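23S rRNA-specific endonuclease VapC20 (Mycobacterium tuberculosis H37Rv, PDB 5WZF) cleaves 23S ribosomal RNA in the sarcin-ricin loop as the magnesium-dependent toxin of a type II toxin-antitoxin system, a PIN-domain endoribonuclease. Local coordinates at residues F16-F21 with A126-G131; Q94-L99 with Y107-A112; P45-S50 with T80-E85; E56-L61 with R68-A73. One frame throughout, in Å; residues are numbered along the deposited sequence.

How the contacts relate
The parallel sheet of the PIN domain links contacts 1 and 3, whose centres lie about 14 Å apart. Strands 14-17 and 46-50 are neighbours in it: Val17 N lies 2.7 Å from Met48 O and Val17 O 2.8 Å from Thr49 OG1, both probable hydrogen bonds. Contact 4 lies in the helical crossover between the two strands of contact 3 and meets contact 1 through a probable hydrogen bond between Thr19 OG1 and Glu56 OE1 (2.6 Å). Contact 2, centred about 16 Å from contact 1, supplies Asp111, whose OD1 lies 3.9 Å from Asp18 OD1 of contact 1; both residues are predicted magnesium ligands. Contacts 2, 3 and 4 are nested within the loop closed by contact 1.

Contact 1: residues F16-F21 with A126-G131; sequences FVDTSF and AYAFDG
Phe16 and Val17 pair in parallel with Ala126 and Tyr127, and the two segments stay together past the strand ends. Tyr127 N donates to Phe16 O (2.8 Å) and Asp18 N to Tyr127 O (2.9 Å), the latter bond nearly straight at 170°. The dense part is an aromatic cluster. Phe21 has CG trans to its backbone N (chi1 -177°), which lays its ring beside that of Tyr127: Tyr127 CD2 sits over the Phe21 face toward its rim, 3.4 Å from Phe21 CZ, with the planes inclined at 47°. Phe129 lies nearly parallel to Phe21 but slid well aside, its CZ 3.8 Å from Phe21 CD1. Tyr127 OH bonds to Leu39 O, and helix 33-41 packs on Phe21. By contrast, Asp130 is exposed; its OD2 comes no nearer to Ser20 than 4.0 Å from CB, while OD1 forms a salt bridge with Arg32. Between these regions Ser20 OG accepts from Phe129 N (2.9 Å) and donates to Asp18 OD2 (2.6 Å). Asp18, the N-cap of helix 19-25, also accepts from Ser20 N at OD2, met from above the carboxylate plane. Two donors on OD2 probably restrict the carboxylate's rotation, consistent with Ser20 positioning this predicted magnesium ligand.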
loop_
_atom_site.group_PDB
_atom_site.type_symbol
_atom_site.label_atom_id
_atom_site.label_comp_id
_atom_site.label_asym_id
_atom_site.label_seq_id
_atom_site.Cartn_x
_atom_site.Cartn_y
_atom_site.Cartn_z
ATOM N N PHE B 16 12.290 10.826 -7.734
ATOM C CA PHE B 16 11.100 10.132 -7.254
ATOM C C PHE B 16 11.219 9.996 -5.742
ATOM O O PHE B 16 12.257 9.586 -5.238
ATOM C CB PHE B 16 10.946 8.762 -7.917
ATOM C CG PHE B 16 9.734 8.004 -7.450
ATOM C CD1 PHE B 16 9.784 7.224 -6.305
ATOM C CD2 PHE B 16 8.539 8.090 -8.144
ATOM C CE1 PHE B 16 8.661 6.540 -5.866
ATOM C CE2 PHE B 16 7.415 7.409 -7.712
ATOM C CZ PHE B 16 7.480 6.636 -6.567
ATOM N N VAL B 17 10.162 10.341 -5.013
ATOM C CA VAL B 17 10.266 10.368 -3.559
ATOM C C VAL B 17 9.597 9.160 -2.929
ATOM O O VAL B 17 8.417 8.902 -3.156
ATOM C CB VAL B 17 9.656 11.649 -2.963
ATOM C CG1 VAL B 17 9.914 11.691 -1.467
ATOM C CG2 VAL B 17 10.256 12.881 -3.632
ATOM N N ASP B 18 10.368 8.433 -2.125
ATOM C CA ASP B 18 9.908 7.210 -1.480
ATOM C C ASP B 18 9.366 7.485 -0.078
ATOM O O ASP B 18 9.670 8.515 0.526
ATOM C CB ASP B 18 11.056 6.200 -1.412
ATOM C CG ASP B 18 10.674 4.928 -0.700
ATOM O OD1 ASP B 18 9.665 4.311 -1.098
ATOM O OD2 ASP B 18 11.373 4.554 0.268
ATOM N N THR B 19 8.564 6.552 0.421
ATOM C CA THR B 19 8.044 6.575 1.785
ATOM C C THR B 19 9.111 6.822 2.846
ATOM O O THR B 19 8.886 7.571 3.798
ATOM C CB THR B 19 7.342 5.246 2.098
ATOM O OG1 THR B 19 6.361 4.993 1.088
ATOM C CG2 THR B 19 6.682 5.270 3.476
ATOM N N SER B 20 10.270 6.190 2.687
ATOM C CA SER B 20 11.334 6.332 3.676
ATOM C C SER B 20 11.744 7.794 3.820
ATOM O O SER B 20 12.077 8.246 4.916
ATOM C CB SER B 20 12.540 5.465 3.304
ATOM O OG SER B 20 12.984 5.736 1.988
ATOM N N PHE B 21 11.693 8.538 2.720
ATOM C CA PHE B 21 12.047 9.953 2.770
ATOM C C PHE B 21 10.907 10.800 3.337
ATOM O O PHE B 21 11.140 11.646 4.202
ATOM C CB PHE B 21 12.442 10.480 1.389
ATOM C CG PHE B 21 12.888 11.918 1.407
ATOM C CD1 PHE B 21 14.217 12.241 1.634
ATOM C CD2 PHE B 21 11.974 12.945 1.227
ATOM C CE1 PHE B 21 14.626 13.560 1.669
ATOM C CE2 PHE B 21 12.377 14.265 1.266
ATOM C CZ PHE B 21 13.705 14.573 1.485
ATOM N N ALA B 126 16.303 8.771 -6.762
ATOM C CA ALA B 126 15.232 8.639 -5.789
ATOM C C ALA B 126 15.602 9.292 -4.467
ATOM O O ALA B 126 16.730 9.158 -3.993
ATOM C CB ALA B 126 14.892 7.171 -5.570
ATOM N N TYR B 127 14.655 10.009 -3.873
ATOM C CA TYR B 127 14.814 10.415 -2.483
ATOM C C TYR B 127 14.321 9.261 -1.625
ATOM O O TYR B 127 13.121 9.043 -1.481
ATOM C CB TYR B 127 14.057 11.706 -2.173
ATOM C CG TYR B 127 14.895 12.950 -2.376
ATOM C CD1 TYR B 127 16.031 12.918 -3.171
ATOM C CD2 TYR B 127 14.564 14.146 -1.758
ATOM C CE1 TYR B 127 16.804 14.043 -3.358
ATOM C CE2 TYR B 127 15.336 15.282 -1.935
ATOM C CZ TYR B 127 16.455 15.223 -2.738
ATOM O OH TYR B 127 17.231 16.342 -2.923
ATOM N N ALA B 128 15.266 8.500 -1.090
ATOM C CA ALA B 128 14.955 7.296 -0.347
ATOM C C ALA B 128 16.136 6.925 0.516
ATOM O O ALA B 128 17.263 7.322 0.238
ATOM C CB ALA B 128 14.616 6.149 -1.290
ATOM N N PHE B 129 15.867 6.156 1.561
ATOM C CA PHE B 129 16.913 5.632 2.416
ATOM C C PHE B 129 16.793 4.107 2.424
ATOM O O PHE B 129 15.902 3.556 1.776
ATOM C CB PHE B 129 16.797 6.213 3.830
ATOM C CG PHE B 129 16.764 7.726 3.874
ATOM C CD1 PHE B 129 17.904 8.472 3.610
ATOM C CD2 PHE B 129 15.594 8.397 4.205
ATOM C CE1 PHE B 129 17.872 9.859 3.657
ATOM C CE2 PHE B 129 15.556 9.781 4.256
ATOM C CZ PHE B 129 16.694 10.514 3.984
ATOM N N ASP B 130 17.709 3.438 3.122
ATOM C CA ASP B 130 17.642 1.989 3.380
ATOM C C ASP B 130 17.961 1.072 2.183
ATOM O O ASP B 130 17.906 -0.153 2.312
ATOM C CB ASP B 130 16.267 1.624 3.952
ATOM C CG ASP B 130 15.920 2.436 5.186
ATOM O OD1 ASP B 130 16.840 2.752 5.971
ATOM O OD2 ASP B 130 14.729 2.765 5.370
ATOM N N GLY B 131 18.285 1.648 1.031
ATOM C CA GLY B 131 18.998 0.910 -0.001
ATOM C C GLY B 131 18.265 -0.027 -0.948
ATOM O O GLY B 131 18.914 -0.717 -1.738
#

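Contact 2: residues Q94-L99 with Y107-A112; sequences QAWEWL and YSFVDA
A first torsion of -169° sets CG of Trp98 trans to its backbone N, while in Tyr107 CG is turned away from the carbonyl carbon (chi1 -71°); the two rings thus meet edge-to-face. The six-membered ring of the indole presents its edge, and Trp98 CH2 stands over the centre of the Tyr107 face, 3.6 Å from Tyr107 CD2. On the other flank Phe109 reaches Trp96 differently: CE1 of Phe109 lies over the indole face near its rim, 3.6 Å from Trp96 CE2, with the ring planes at 37°. Between the aromatic pairs Leu99 fills the middle. Its CG rests 3.5 Å from Ala112 CB, CD1 meets the edge of the Phe109 ring, and CD2 touches Tyr107 CB at 4.1 Å. Small residues let the backbones come close, with Ala95 CB 4.1 Å from Ala112 CB. This joins two consecutive helices of the PIN domain, the body of helix 89-101 against the first turn of helix 109-121. Ser108 is the N-cap of the second helix, its OG accepting from Asp111 N (3.0 Å), so the capped turn carries the predicted magnesium ligand Asp111 while Ala112 faces the contact. No hydrogen bond crosses between the segments. Phe115 and His102 add further rings around Trp98, and side chains of the second protein chain hydrogen-bond to Leu99 O, Tyr107 O and Phe109 N.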
loop_
_atom_site.group_PDB
_atom_site.type_symbol
_atom_site.label_atom_id
_atom_site.label_comp_id
_atom_site.label_asym_id
_atom_site.label_seq_id
_atom_site.Cartn_x
_atom_site.Cartn_y
_atom_site.Cartn_z
ATOM N N GLN B 94 2.905 -4.800 -14.547
ATOM C CA GLN B 94 4.339 -4.919 -14.782
ATOM C C GLN B 94 5.063 -5.082 -13.452
ATOM O O GLN B 94 6.024 -5.842 -13.349
ATOM C CB GLN B 94 4.883 -3.705 -15.533
ATOM C CG GLN B 94 6.357 -3.838 -15.892
ATOM C CD GLN B 94 6.939 -2.566 -16.467
ATOM O OE1 GLN B 94 7.319 -1.659 -15.729
ATOM N NE2 GLN B 94 7.011 -2.491 -17.791
ATOM N N ALA B 95 4.588 -4.370 -12.434
ATOM C CA ALA B 95 5.153 -4.481 -11.094
ATOM C C ALA B 95 4.980 -5.888 -10.531
ATOM O O ALA B 95 5.884 -6.416 -9.884
ATOM C CB ALA B 95 4.518 -3.460 -10.164
ATOM N N TRP B 96 3.822 -6.499 -10.773
ATOM C CA TRP B 96 3.580 -7.861 -10.306
ATOM C C TRP B 96 4.503 -8.867 -10.997
ATOM O O TRP B 96 5.067 -9.752 -10.346
ATOM C CB TRP B 96 2.120 -8.271 -10.535
ATOM C CG TRP B 96 1.142 -7.745 -9.514
ATOM C CD1 TRP B 96 0.106 -6.886 -9.741
ATOM C CD2 TRP B 96 1.102 -8.062 -8.118
ATOM N NE1 TRP B 96 -0.574 -6.642 -8.569
ATOM C CE2 TRP B 96 0.019 -7.351 -7.558
ATOM C CE3 TRP B 96 1.885 -8.867 -7.282
ATOM C CZ2 TRP B 96 -0.308 -7.428 -6.205
ATOM C CZ3 TRP B 96 1.559 -8.942 -5.938
ATOM C CH2 TRP B 96 0.473 -8.225 -5.414
ATOM N N GLU B 97 4.640 -8.739 -12.315
ATOM C CA GLU B 97 5.514 -9.628 -13.074
ATOM C C GLU B 97 6.947 -9.463 -12.590
ATOM O O GLU B 97 7.693 -10.436 -12.473
ATOM C CB GLU B 97 5.420 -9.341 -14.577
ATOM C CG GLU B 97 4.034 -9.551 -15.161
ATOM C CD GLU B 97 3.941 -9.141 -16.618
ATOM O OE1 GLU B 97 4.956 -8.672 -17.174
ATOM O OE2 GLU B 97 2.849 -9.286 -17.207
ATOM N N TRP B 98 7.312 -8.220 -12.291
ATOM C CA TRP B 98 8.638 -7.892 -11.782
ATOM C C TRP B 98 8.871 -8.578 -10.433
ATOM O O TRP B 98 9.914 -9.196 -10.208
ATOM C CB TRP B 98 8.784 -6.371 -11.655
ATOM C CG TRP B 98 10.179 -5.885 -11.389
ATOM C CD1 TRP B 98 11.094 -5.472 -12.315
ATOM C CD2 TRP B 98 10.808 -5.741 -10.110
ATOM N NE1 TRP B 98 12.261 -5.090 -11.690
ATOM C CE2 TRP B 98 12.111 -5.246 -10.337
ATOM C CE3 TRP B 98 10.403 -5.995 -8.795
ATOM C CZ2 TRP B 98 13.008 -4.997 -9.299
ATOM C CZ3 TRP B 98 11.298 -5.751 -7.766
ATOM C CH2 TRP B 98 12.583 -5.253 -8.023
ATOM N N LEU B 99 7.882 -8.471 -9.546
ATOM C CA LEU B 99 7.955 -9.071 -8.215
ATOM C C LEU B 99 8.124 -10.584 -8.268
ATOM O O LEU B 99 8.922 -11.154 -7.523
ATOM C CB LEU B 99 6.702 -8.731 -7.403
ATOM C CG LEU B 99 6.639 -7.334 -6.782
ATOM C CD1 LEU B 99 5.243 -7.063 -6.225
ATOM C CD2 LEU B 99 7.698 -7.133 -5.697
ATOM N N TYR B 107 11.551 -7.616 -1.875
ATOM C CA TYR B 107 11.009 -6.332 -2.318
ATOM C C TYR B 107 9.529 -6.223 -1.971
ATOM O O TYR B 107 8.788 -7.199 -2.097
ATOM C CB TYR B 107 11.195 -6.144 -3.825
ATOM C CG TYR B 107 12.621 -5.901 -4.261
ATOM C CD1 TYR B 107 13.240 -4.681 -4.022
ATOM C CD2 TYR B 107 13.341 -6.881 -4.932
ATOM C CE1 TYR B 107 14.544 -4.449 -4.424
ATOM C CE2 TYR B 107 14.643 -6.660 -5.339
ATOM C CZ TYR B 107 15.240 -5.443 -5.085
ATOM O OH TYR B 107 16.538 -5.218 -5.491
ATOM N N SER B 108 9.107 -5.038 -1.540
ATOM C CA SER B 108 7.701 -4.783 -1.250
ATOM C C SER B 108 6.951 -4.450 -2.528
ATOM O O SER B 108 7.556 -4.070 -3.528
ATOM C CB SER B 108 7.546 -3.633 -0.253
ATOM O OG SER B 108 7.767 -2.385 -0.890
ATOM N N PHE B 109 5.630 -4.591 -2.490
ATOM C CA PHE B 109 4.791 -4.191 -3.614
ATOM C C PHE B 109 4.937 -2.705 -3.943
ATOM O O PHE B 109 5.026 -2.331 -5.110
ATOM C CB PHE B 109 3.328 -4.505 -3.327
ATOM C CG PHE B 109 2.382 -3.971 -4.363
ATOM C CD1 PHE B 109 2.229 -4.616 -5.578
ATOM C CD2 PHE B 109 1.648 -2.820 -4.122
ATOM C CE1 PHE B 109 1.360 -4.125 -6.534
ATOM C CE2 PHE B 109 0.777 -2.327 -5.072
ATOM C CZ PHE B 109 0.632 -2.982 -6.279
ATOM N N VAL B 110 4.941 -1.858 -2.917
ATOM C CA VAL B 110 5.062 -0.418 -3.143
ATOM C C VAL B 110 6.385 -0.088 -3.835
ATOM O O VAL B 110 6.431 0.734 -4.753
ATOM C CB VAL B 110 4.937 0.374 -1.821
ATOM C CG1 VAL B 110 5.295 1.832 -2.033
ATOM C CG2 VAL B 110 3.524 0.255 -1.270
ATOM N N ASP B 111 7.460 -0.746 -3.411
ATOM C CA ASP B 111 8.753 -0.551 -4.061
ATOM C C ASP B 111 8.695 -0.952 -5.532
ATOM O O ASP B 111 9.191 -0.232 -6.398
ATOM C CB ASP B 111 9.850 -1.336 -3.341
ATOM C CG ASP B 111 10.288 -0.675 -2.043
ATOM O OD1 ASP B 111 9.856 0.466 -1.771
ATOM O OD2 ASP B 111 11.078 -1.294 -1.304
ATOM N N ALA B 112 8.077 -2.094 -5.818
ATOM C CA ALA B 112 7.979 -2.565 -7.194
ATOM C C ALA B 112 7.227 -1.565 -8.071
ATOM O O ALA B 112 7.597 -1.345 -9.224
ATOM C CB ALA B 112 7.306 -3.922 -7.245
#

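Contact 3: residues P45-S50 with T80-E85; sequences PVVMTS and TVVRVE
Arg83 N donates to Val47 O at 2.8 Å, and Val82 CA adds only a long C-H...O contact to the same oxygen. The pattern repeats one step on, where Arg83 O takes Thr49 N (2.8 Å) and the CA hydrogen of Met48, with CA 3.2 Å from that oxygen. Glu85 N to Thr49 O completes the ladder at 2.9 Å. These are the alternating bonds of a parallel pair, in which Arg83 and Glu85 each bond through the residues flanking their partners Met48 and Ser50; the strand axes are inclined at 30°. Near the start of the pair a water takes over, accepting from Val47 N and donating to Pro45 O, with a doubtfully short approach to Val81 O. On the face of Met48, the Arg83 chain runs extended from CG to NE (chi3 -175°), which carries the guanidinium back along the sheet until Val46 CG1 lies over its centre, 3.8 Å from Arg83 CZ. On the face of Val47, the methyl CG2 of Thr49 sits between Val82 CG1 (4.0 Å) and Val84 CG2 (4.1 Å), an apolar row. Strand 82-85 is outermost on this side within the chain. Helix 109-121 covers the Met48 face through Val117 and Lys121, with Lys120 salt-bridged to Glu85, whereas Leu54 of helix 51-63 packs against Thr49 and Val84 on the other.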
loop_
_atom_site.group_PDB
_atom_site.type_symbol
_atom_site.label_atom_id
_atom_site.label_comp_id
_atom_site.label_asym_id
_atom_site.label_seq_id
_atom_site.Cartn_x
_atom_site.Cartn_y
_atom_site.Cartn_z
ATOM N N PRO B 45 13.900 20.838 -9.513
ATOM C CA PRO B 45 12.556 21.400 -9.702
ATOM C C PRO B 45 11.450 20.364 -9.903
ATOM O O PRO B 45 10.310 20.617 -9.517
ATOM C CB PRO B 45 12.710 22.254 -10.964
ATOM C CG PRO B 45 13.872 21.660 -11.680
ATOM C CD PRO B 45 14.812 21.244 -10.599
ATOM N N VAL B 46 11.776 19.224 -10.505
ATOM C CA VAL B 46 10.767 18.207 -10.787
ATOM C C VAL B 46 10.740 17.123 -9.711
ATOM O O VAL B 46 11.661 16.315 -9.603
ATOM C CB VAL B 46 11.002 17.559 -12.162
ATOM C CG1 VAL B 46 9.881 16.586 -12.482
ATOM C CG2 VAL B 46 11.101 18.634 -13.237
ATOM N N VAL B 47 9.670 17.115 -8.921
ATOM C CA VAL B 47 9.546 16.197 -7.795
ATOM C C VAL B 47 8.306 15.317 -7.920
ATOM O O VAL B 47 7.177 15.808 -7.941
ATOM C CB VAL B 47 9.499 16.965 -6.463
ATOM C CG1 VAL B 47 9.348 16.009 -5.296
ATOM C CG2 VAL B 47 10.756 17.802 -6.304
ATOM N N MET B 48 8.524 14.010 -7.997
ATOM C CA MET B 48 7.437 13.069 -8.227
ATOM C C MET B 48 7.332 12.043 -7.103
ATOM O O MET B 48 8.326 11.701 -6.472
ATOM C CB MET B 48 7.637 12.360 -9.567
ATOM C CG MET B 48 6.460 11.519 -10.025
ATOM S SD MET B 48 6.768 10.815 -11.654
ATOM C CE MET B 48 7.134 12.295 -12.598
ATOM N N THR B 49 6.117 11.567 -6.856
ATOM C CA THR B 49 5.901 10.435 -5.967
ATOM C C THR B 49 4.694 9.664 -6.504
ATOM O O THR B 49 4.254 9.925 -7.621
ATOM C CB THR B 49 5.693 10.878 -4.499
ATOM O OG1 THR B 49 5.784 9.738 -3.632
ATOM C CG2 THR B 49 4.349 11.580 -4.304
ATOM N N SER B 50 4.174 8.708 -5.741
ATOM C CA SER B 50 3.041 7.918 -6.223
ATOM C C SER B 50 1.928 7.807 -5.192
ATOM O O SER B 50 2.133 8.083 -4.011
ATOM C CB SER B 50 3.491 6.513 -6.628
ATOM O OG SER B 50 3.660 5.684 -5.488
ATOM N N THR B 80 0.641 21.542 -5.686
ATOM C CA THR B 80 0.777 21.966 -7.072
ATOM C C THR B 80 2.234 21.838 -7.504
ATOM O O THR B 80 2.576 22.063 -8.664
ATOM C CB THR B 80 0.314 23.420 -7.275
ATOM O OG1 THR B 80 1.081 24.281 -6.426
ATOM C CG2 THR B 80 -1.168 23.570 -6.942
ATOM N N VAL B 81 3.085 21.471 -6.550
ATOM C CA VAL B 81 4.525 21.399 -6.775
ATOM C C VAL B 81 5.006 19.956 -6.914
ATOM O O VAL B 81 5.803 19.634 -7.797
ATOM C CB VAL B 81 5.290 22.091 -5.629
ATOM C CG1 VAL B 81 6.770 21.790 -5.712
ATOM C CG2 VAL B 81 5.047 23.588 -5.669
ATOM N N VAL B 82 4.513 19.086 -6.043
ATOM C CA VAL B 82 4.855 17.673 -6.114
ATOM C C VAL B 82 3.897 16.948 -7.053
ATOM O O VAL B 82 2.681 17.034 -6.895
ATOM C CB VAL B 82 4.819 17.010 -4.727
ATOM C CG1 VAL B 82 5.093 15.516 -4.845
ATOM C CG2 VAL B 82 5.822 17.676 -3.795
ATOM N N ARG B 83 4.454 16.249 -8.037
ATOM C CA ARG B 83 3.654 15.468 -8.971
ATOM C C ARG B 83 3.331 14.109 -8.368
ATOM O O ARG B 83 4.231 13.340 -8.032
ATOM C CB ARG B 83 4.389 15.301 -10.299
ATOM C CG ARG B 83 4.975 16.594 -10.842
ATOM C CD ARG B 83 5.523 16.410 -12.247
ATOM N NE ARG B 83 6.198 17.613 -12.727
ATOM C CZ ARG B 83 6.605 17.794 -13.978
ATOM N NH1 ARG B 83 7.212 18.922 -14.323
ATOM N NH2 ARG B 83 6.400 16.851 -14.888
ATOM N N VAL B 84 2.045 13.815 -8.225
ATOM C CA VAL B 84 1.632 12.552 -7.632
ATOM C C VAL B 84 1.067 11.623 -8.700
ATOM O O VAL B 84 -0.043 11.821 -9.197
ATOM C CB VAL B 84 0.590 12.758 -6.524
ATOM C CG1 VAL B 84 0.230 11.424 -5.890
ATOM C CG2 VAL B 84 1.115 13.730 -5.477
ATOM N N GLU B 85 1.849 10.611 -9.055
ATOM C CA GLU B 85 1.464 9.662 -10.091
ATOM C C GLU B 85 0.526 8.590 -9.546
ATOM O O GLU B 85 0.866 7.895 -8.590
ATOM C CB GLU B 85 2.712 9.008 -10.692
ATOM C CG GLU B 85 2.433 7.898 -11.692
ATOM C CD GLU B 85 2.092 8.423 -13.075
ATOM O OE1 GLU B 85 2.212 9.649 -13.292
ATOM O OE2 GLU B 85 1.716 7.609 -13.945
HETATM O O HOH W 1 7.858 19.260 -9.096
#

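Contact 4: residues E56-L61 with R68-A73; sequences ETWTLL and RAAVAA
Segments 56-61 and 68-73, of helices 51-63 and 67-74, run antiparallel at 167°, their axes 8.2 Å apart, with Trp58 and Ala70 as the nearest CA pair at 5.0 Å. CG of Trp58 is trans to the backbone N (chi1 164°), swinging the indole across to the second helix, where Ala70 CB stands over the six-membered ring in a CH-pi contact, 3.6 Å from the centroid and 18° off the normal. The ring extends past this methyl toward Val71, whose CG2 lies 4.1 Å from Trp58 CZ3. Beside it the carbonyl oxygen of Ala70 approaches Trp58 CE3 at 3.2 Å. On the other side of Ala70, Leu61 packs CB toward the alanine and sends CD1 to Ala73 CB at 3.9 Å. Thr57 turns its methyl, not its hydroxyl, into the contact: CG2 meets Ala73 CB at 3.7 Å, while OG1 bonds to Val53 O within its own helix. Ala70 and Ala73 thus offer methyl groups on which larger residues settle, without a hydrogen bond between the segments. Trp58 NE1 donates instead to the backbone of the second protein chain, and His67 meets the indole at roughly a right angle. The two helices form an antiparallel hairpin in the crossover from strand 46-50 to strand 82-85, and helix 19-25 packs against the first, Trp22 on Thr57 and Ala23 on Leu60.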
loop_
_atom_site.group_PDB
_atom_site.type_symbol
_atom_site.label_atom_id
_atom_site.label_comp_id
_atom_site.label_asym_id
_atom_site.label_seq_id
_atom_site.Cartn_x
_atom_site.Cartn_y
_atom_site.Cartn_z
ATOM N N GLU B 56 1.322 4.646 1.853
ATOM C CA GLU B 56 2.202 3.943 2.771
ATOM C C GLU B 56 2.766 4.929 3.786
ATOM O O GLU B 56 2.979 4.589 4.950
ATOM C CB GLU B 56 3.331 3.243 2.005
ATOM C CG GLU B 56 4.230 2.363 2.856
ATOM C CD GLU B 56 5.412 1.812 2.072
ATOM O OE1 GLU B 56 5.859 2.478 1.119
ATOM O OE2 GLU B 56 5.888 0.712 2.409
ATOM N N THR B 57 2.985 6.157 3.330
ATOM C CA THR B 57 3.480 7.236 4.181
ATOM C C THR B 57 2.455 7.641 5.240
ATOM O O THR B 57 2.811 7.828 6.403
ATOM C CB THR B 57 3.867 8.464 3.339
ATOM O OG1 THR B 57 4.944 8.104 2.463
ATOM C CG2 THR B 57 4.299 9.626 4.234
ATOM N N TRP B 58 1.193 7.777 4.840
ATOM C CA TRP B 58 0.121 8.008 5.808
ATOM C C TRP B 58 0.164 6.968 6.920
ATOM O O TRP B 58 0.175 7.299 8.107
ATOM C CB TRP B 58 -1.261 7.968 5.141
ATOM C CG TRP B 58 -2.373 7.829 6.151
ATOM C CD1 TRP B 58 -2.858 6.667 6.684
ATOM C CD2 TRP B 58 -3.108 8.889 6.771
ATOM N NE1 TRP B 58 -3.850 6.938 7.594
ATOM C CE2 TRP B 58 -4.025 8.295 7.665
ATOM C CE3 TRP B 58 -3.089 10.282 6.652
ATOM C CZ2 TRP B 58 -4.914 9.046 8.435
ATOM C CZ3 TRP B 58 -3.973 11.028 7.423
ATOM C CH2 TRP B 58 -4.871 10.407 8.299
ATOM N N THR B 59 0.178 5.704 6.518
ATOM C CA THR B 59 0.058 4.606 7.461
ATOM C C THR B 59 1.221 4.600 8.439
ATOM O O THR B 59 1.029 4.434 9.641
ATOM C CB THR B 59 -0.026 3.265 6.720
ATOM O OG1 THR B 59 -1.199 3.263 5.895
ATOM C CG2 THR B 59 -0.099 2.103 7.709
ATOM N N LEU B 60 2.423 4.816 7.916
ATOM C CA LEU B 60 3.628 4.837 8.736
ATOM C C LEU B 60 3.626 6.001 9.732
ATOM O O LEU B 60 3.894 5.811 10.919
ATOM C CB LEU B 60 4.863 4.906 7.833
ATOM C CG LEU B 60 6.232 4.707 8.481
ATOM C CD1 LEU B 60 6.268 3.416 9.272
ATOM C CD2 LEU B 60 7.313 4.705 7.413
ATOM N N LEU B 61 3.312 7.201 9.248
ATOM C CA LEU B 61 3.280 8.388 10.102
ATOM C C LEU B 61 2.142 8.337 11.125
ATOM O O LEU B 61 2.297 8.792 12.261
ATOM C CB LEU B 61 3.159 9.653 9.248
ATOM C CG LEU B 61 4.419 10.056 8.471
ATOM C CD1 LEU B 61 4.185 11.338 7.681
ATOM C CD2 LEU B 61 5.587 10.223 9.422
ATOM N N ARG B 68 -2.346 13.785 13.389
ATOM C CA ARG B 68 -1.984 15.121 12.922
ATOM C C ARG B 68 -0.797 15.087 11.958
ATOM O O ARG B 68 -0.830 15.708 10.898
ATOM C CB ARG B 68 -1.672 16.038 14.106
ATOM C CG ARG B 68 -1.492 17.499 13.725
ATOM C CD ARG B 68 -1.275 18.367 14.955
ATOM N NE ARG B 68 -1.220 19.789 14.630
ATOM C CZ ARG B 68 -0.100 20.445 14.346
ATOM N NH1 ARG B 68 1.060 19.803 14.341
ATOM N NH2 ARG B 68 -0.139 21.743 14.064
ATOM N N ALA B 69 0.251 14.362 12.331
ATOM C CA ALA B 69 1.421 14.234 11.473
ATOM C C ALA B 69 1.054 13.565 10.151
ATOM O O ALA B 69 1.566 13.930 9.091
ATOM C CB ALA B 69 2.512 13.453 12.180
ATOM N N ALA B 70 0.158 12.587 10.225
ATOM C CA ALA B 70 -0.273 11.844 9.048
ATOM C C ALA B 70 -1.060 12.745 8.098
ATOM O O ALA B 70 -0.943 12.631 6.880
ATOM C CB ALA B 70 -1.107 10.635 9.462
ATOM N N VAL B 71 -1.845 13.659 8.660
ATOM C CA VAL B 71 -2.640 14.581 7.854
ATOM C C VAL B 71 -1.734 15.451 6.976
ATOM O O VAL B 71 -2.083 15.792 5.843
ATOM C CB VAL B 71 -3.542 15.453 8.753
ATOM C CG1 VAL B 71 -4.081 16.650 7.998
ATOM C CG2 VAL B 71 -4.686 14.615 9.305
ATOM N N ALA B 72 -0.552 15.771 7.489
ATOM C CA ALA B 72 0.430 16.524 6.718
ATOM C C ALA B 72 0.814 15.783 5.439
ATOM O O ALA B 72 0.961 16.390 4.379
ATOM C CB ALA B 72 1.661 16.802 7.559
ATOM N N ALA B 73 0.966 14.466 5.543
ATOM C CA ALA B 73 1.320 13.642 4.392
ATOM C C ALA B 73 0.164 13.550 3.403
ATOM O O ALA B 73 0.371 13.527 2.189
ATOM C CB ALA B 73 1.741 12.251 4.846
#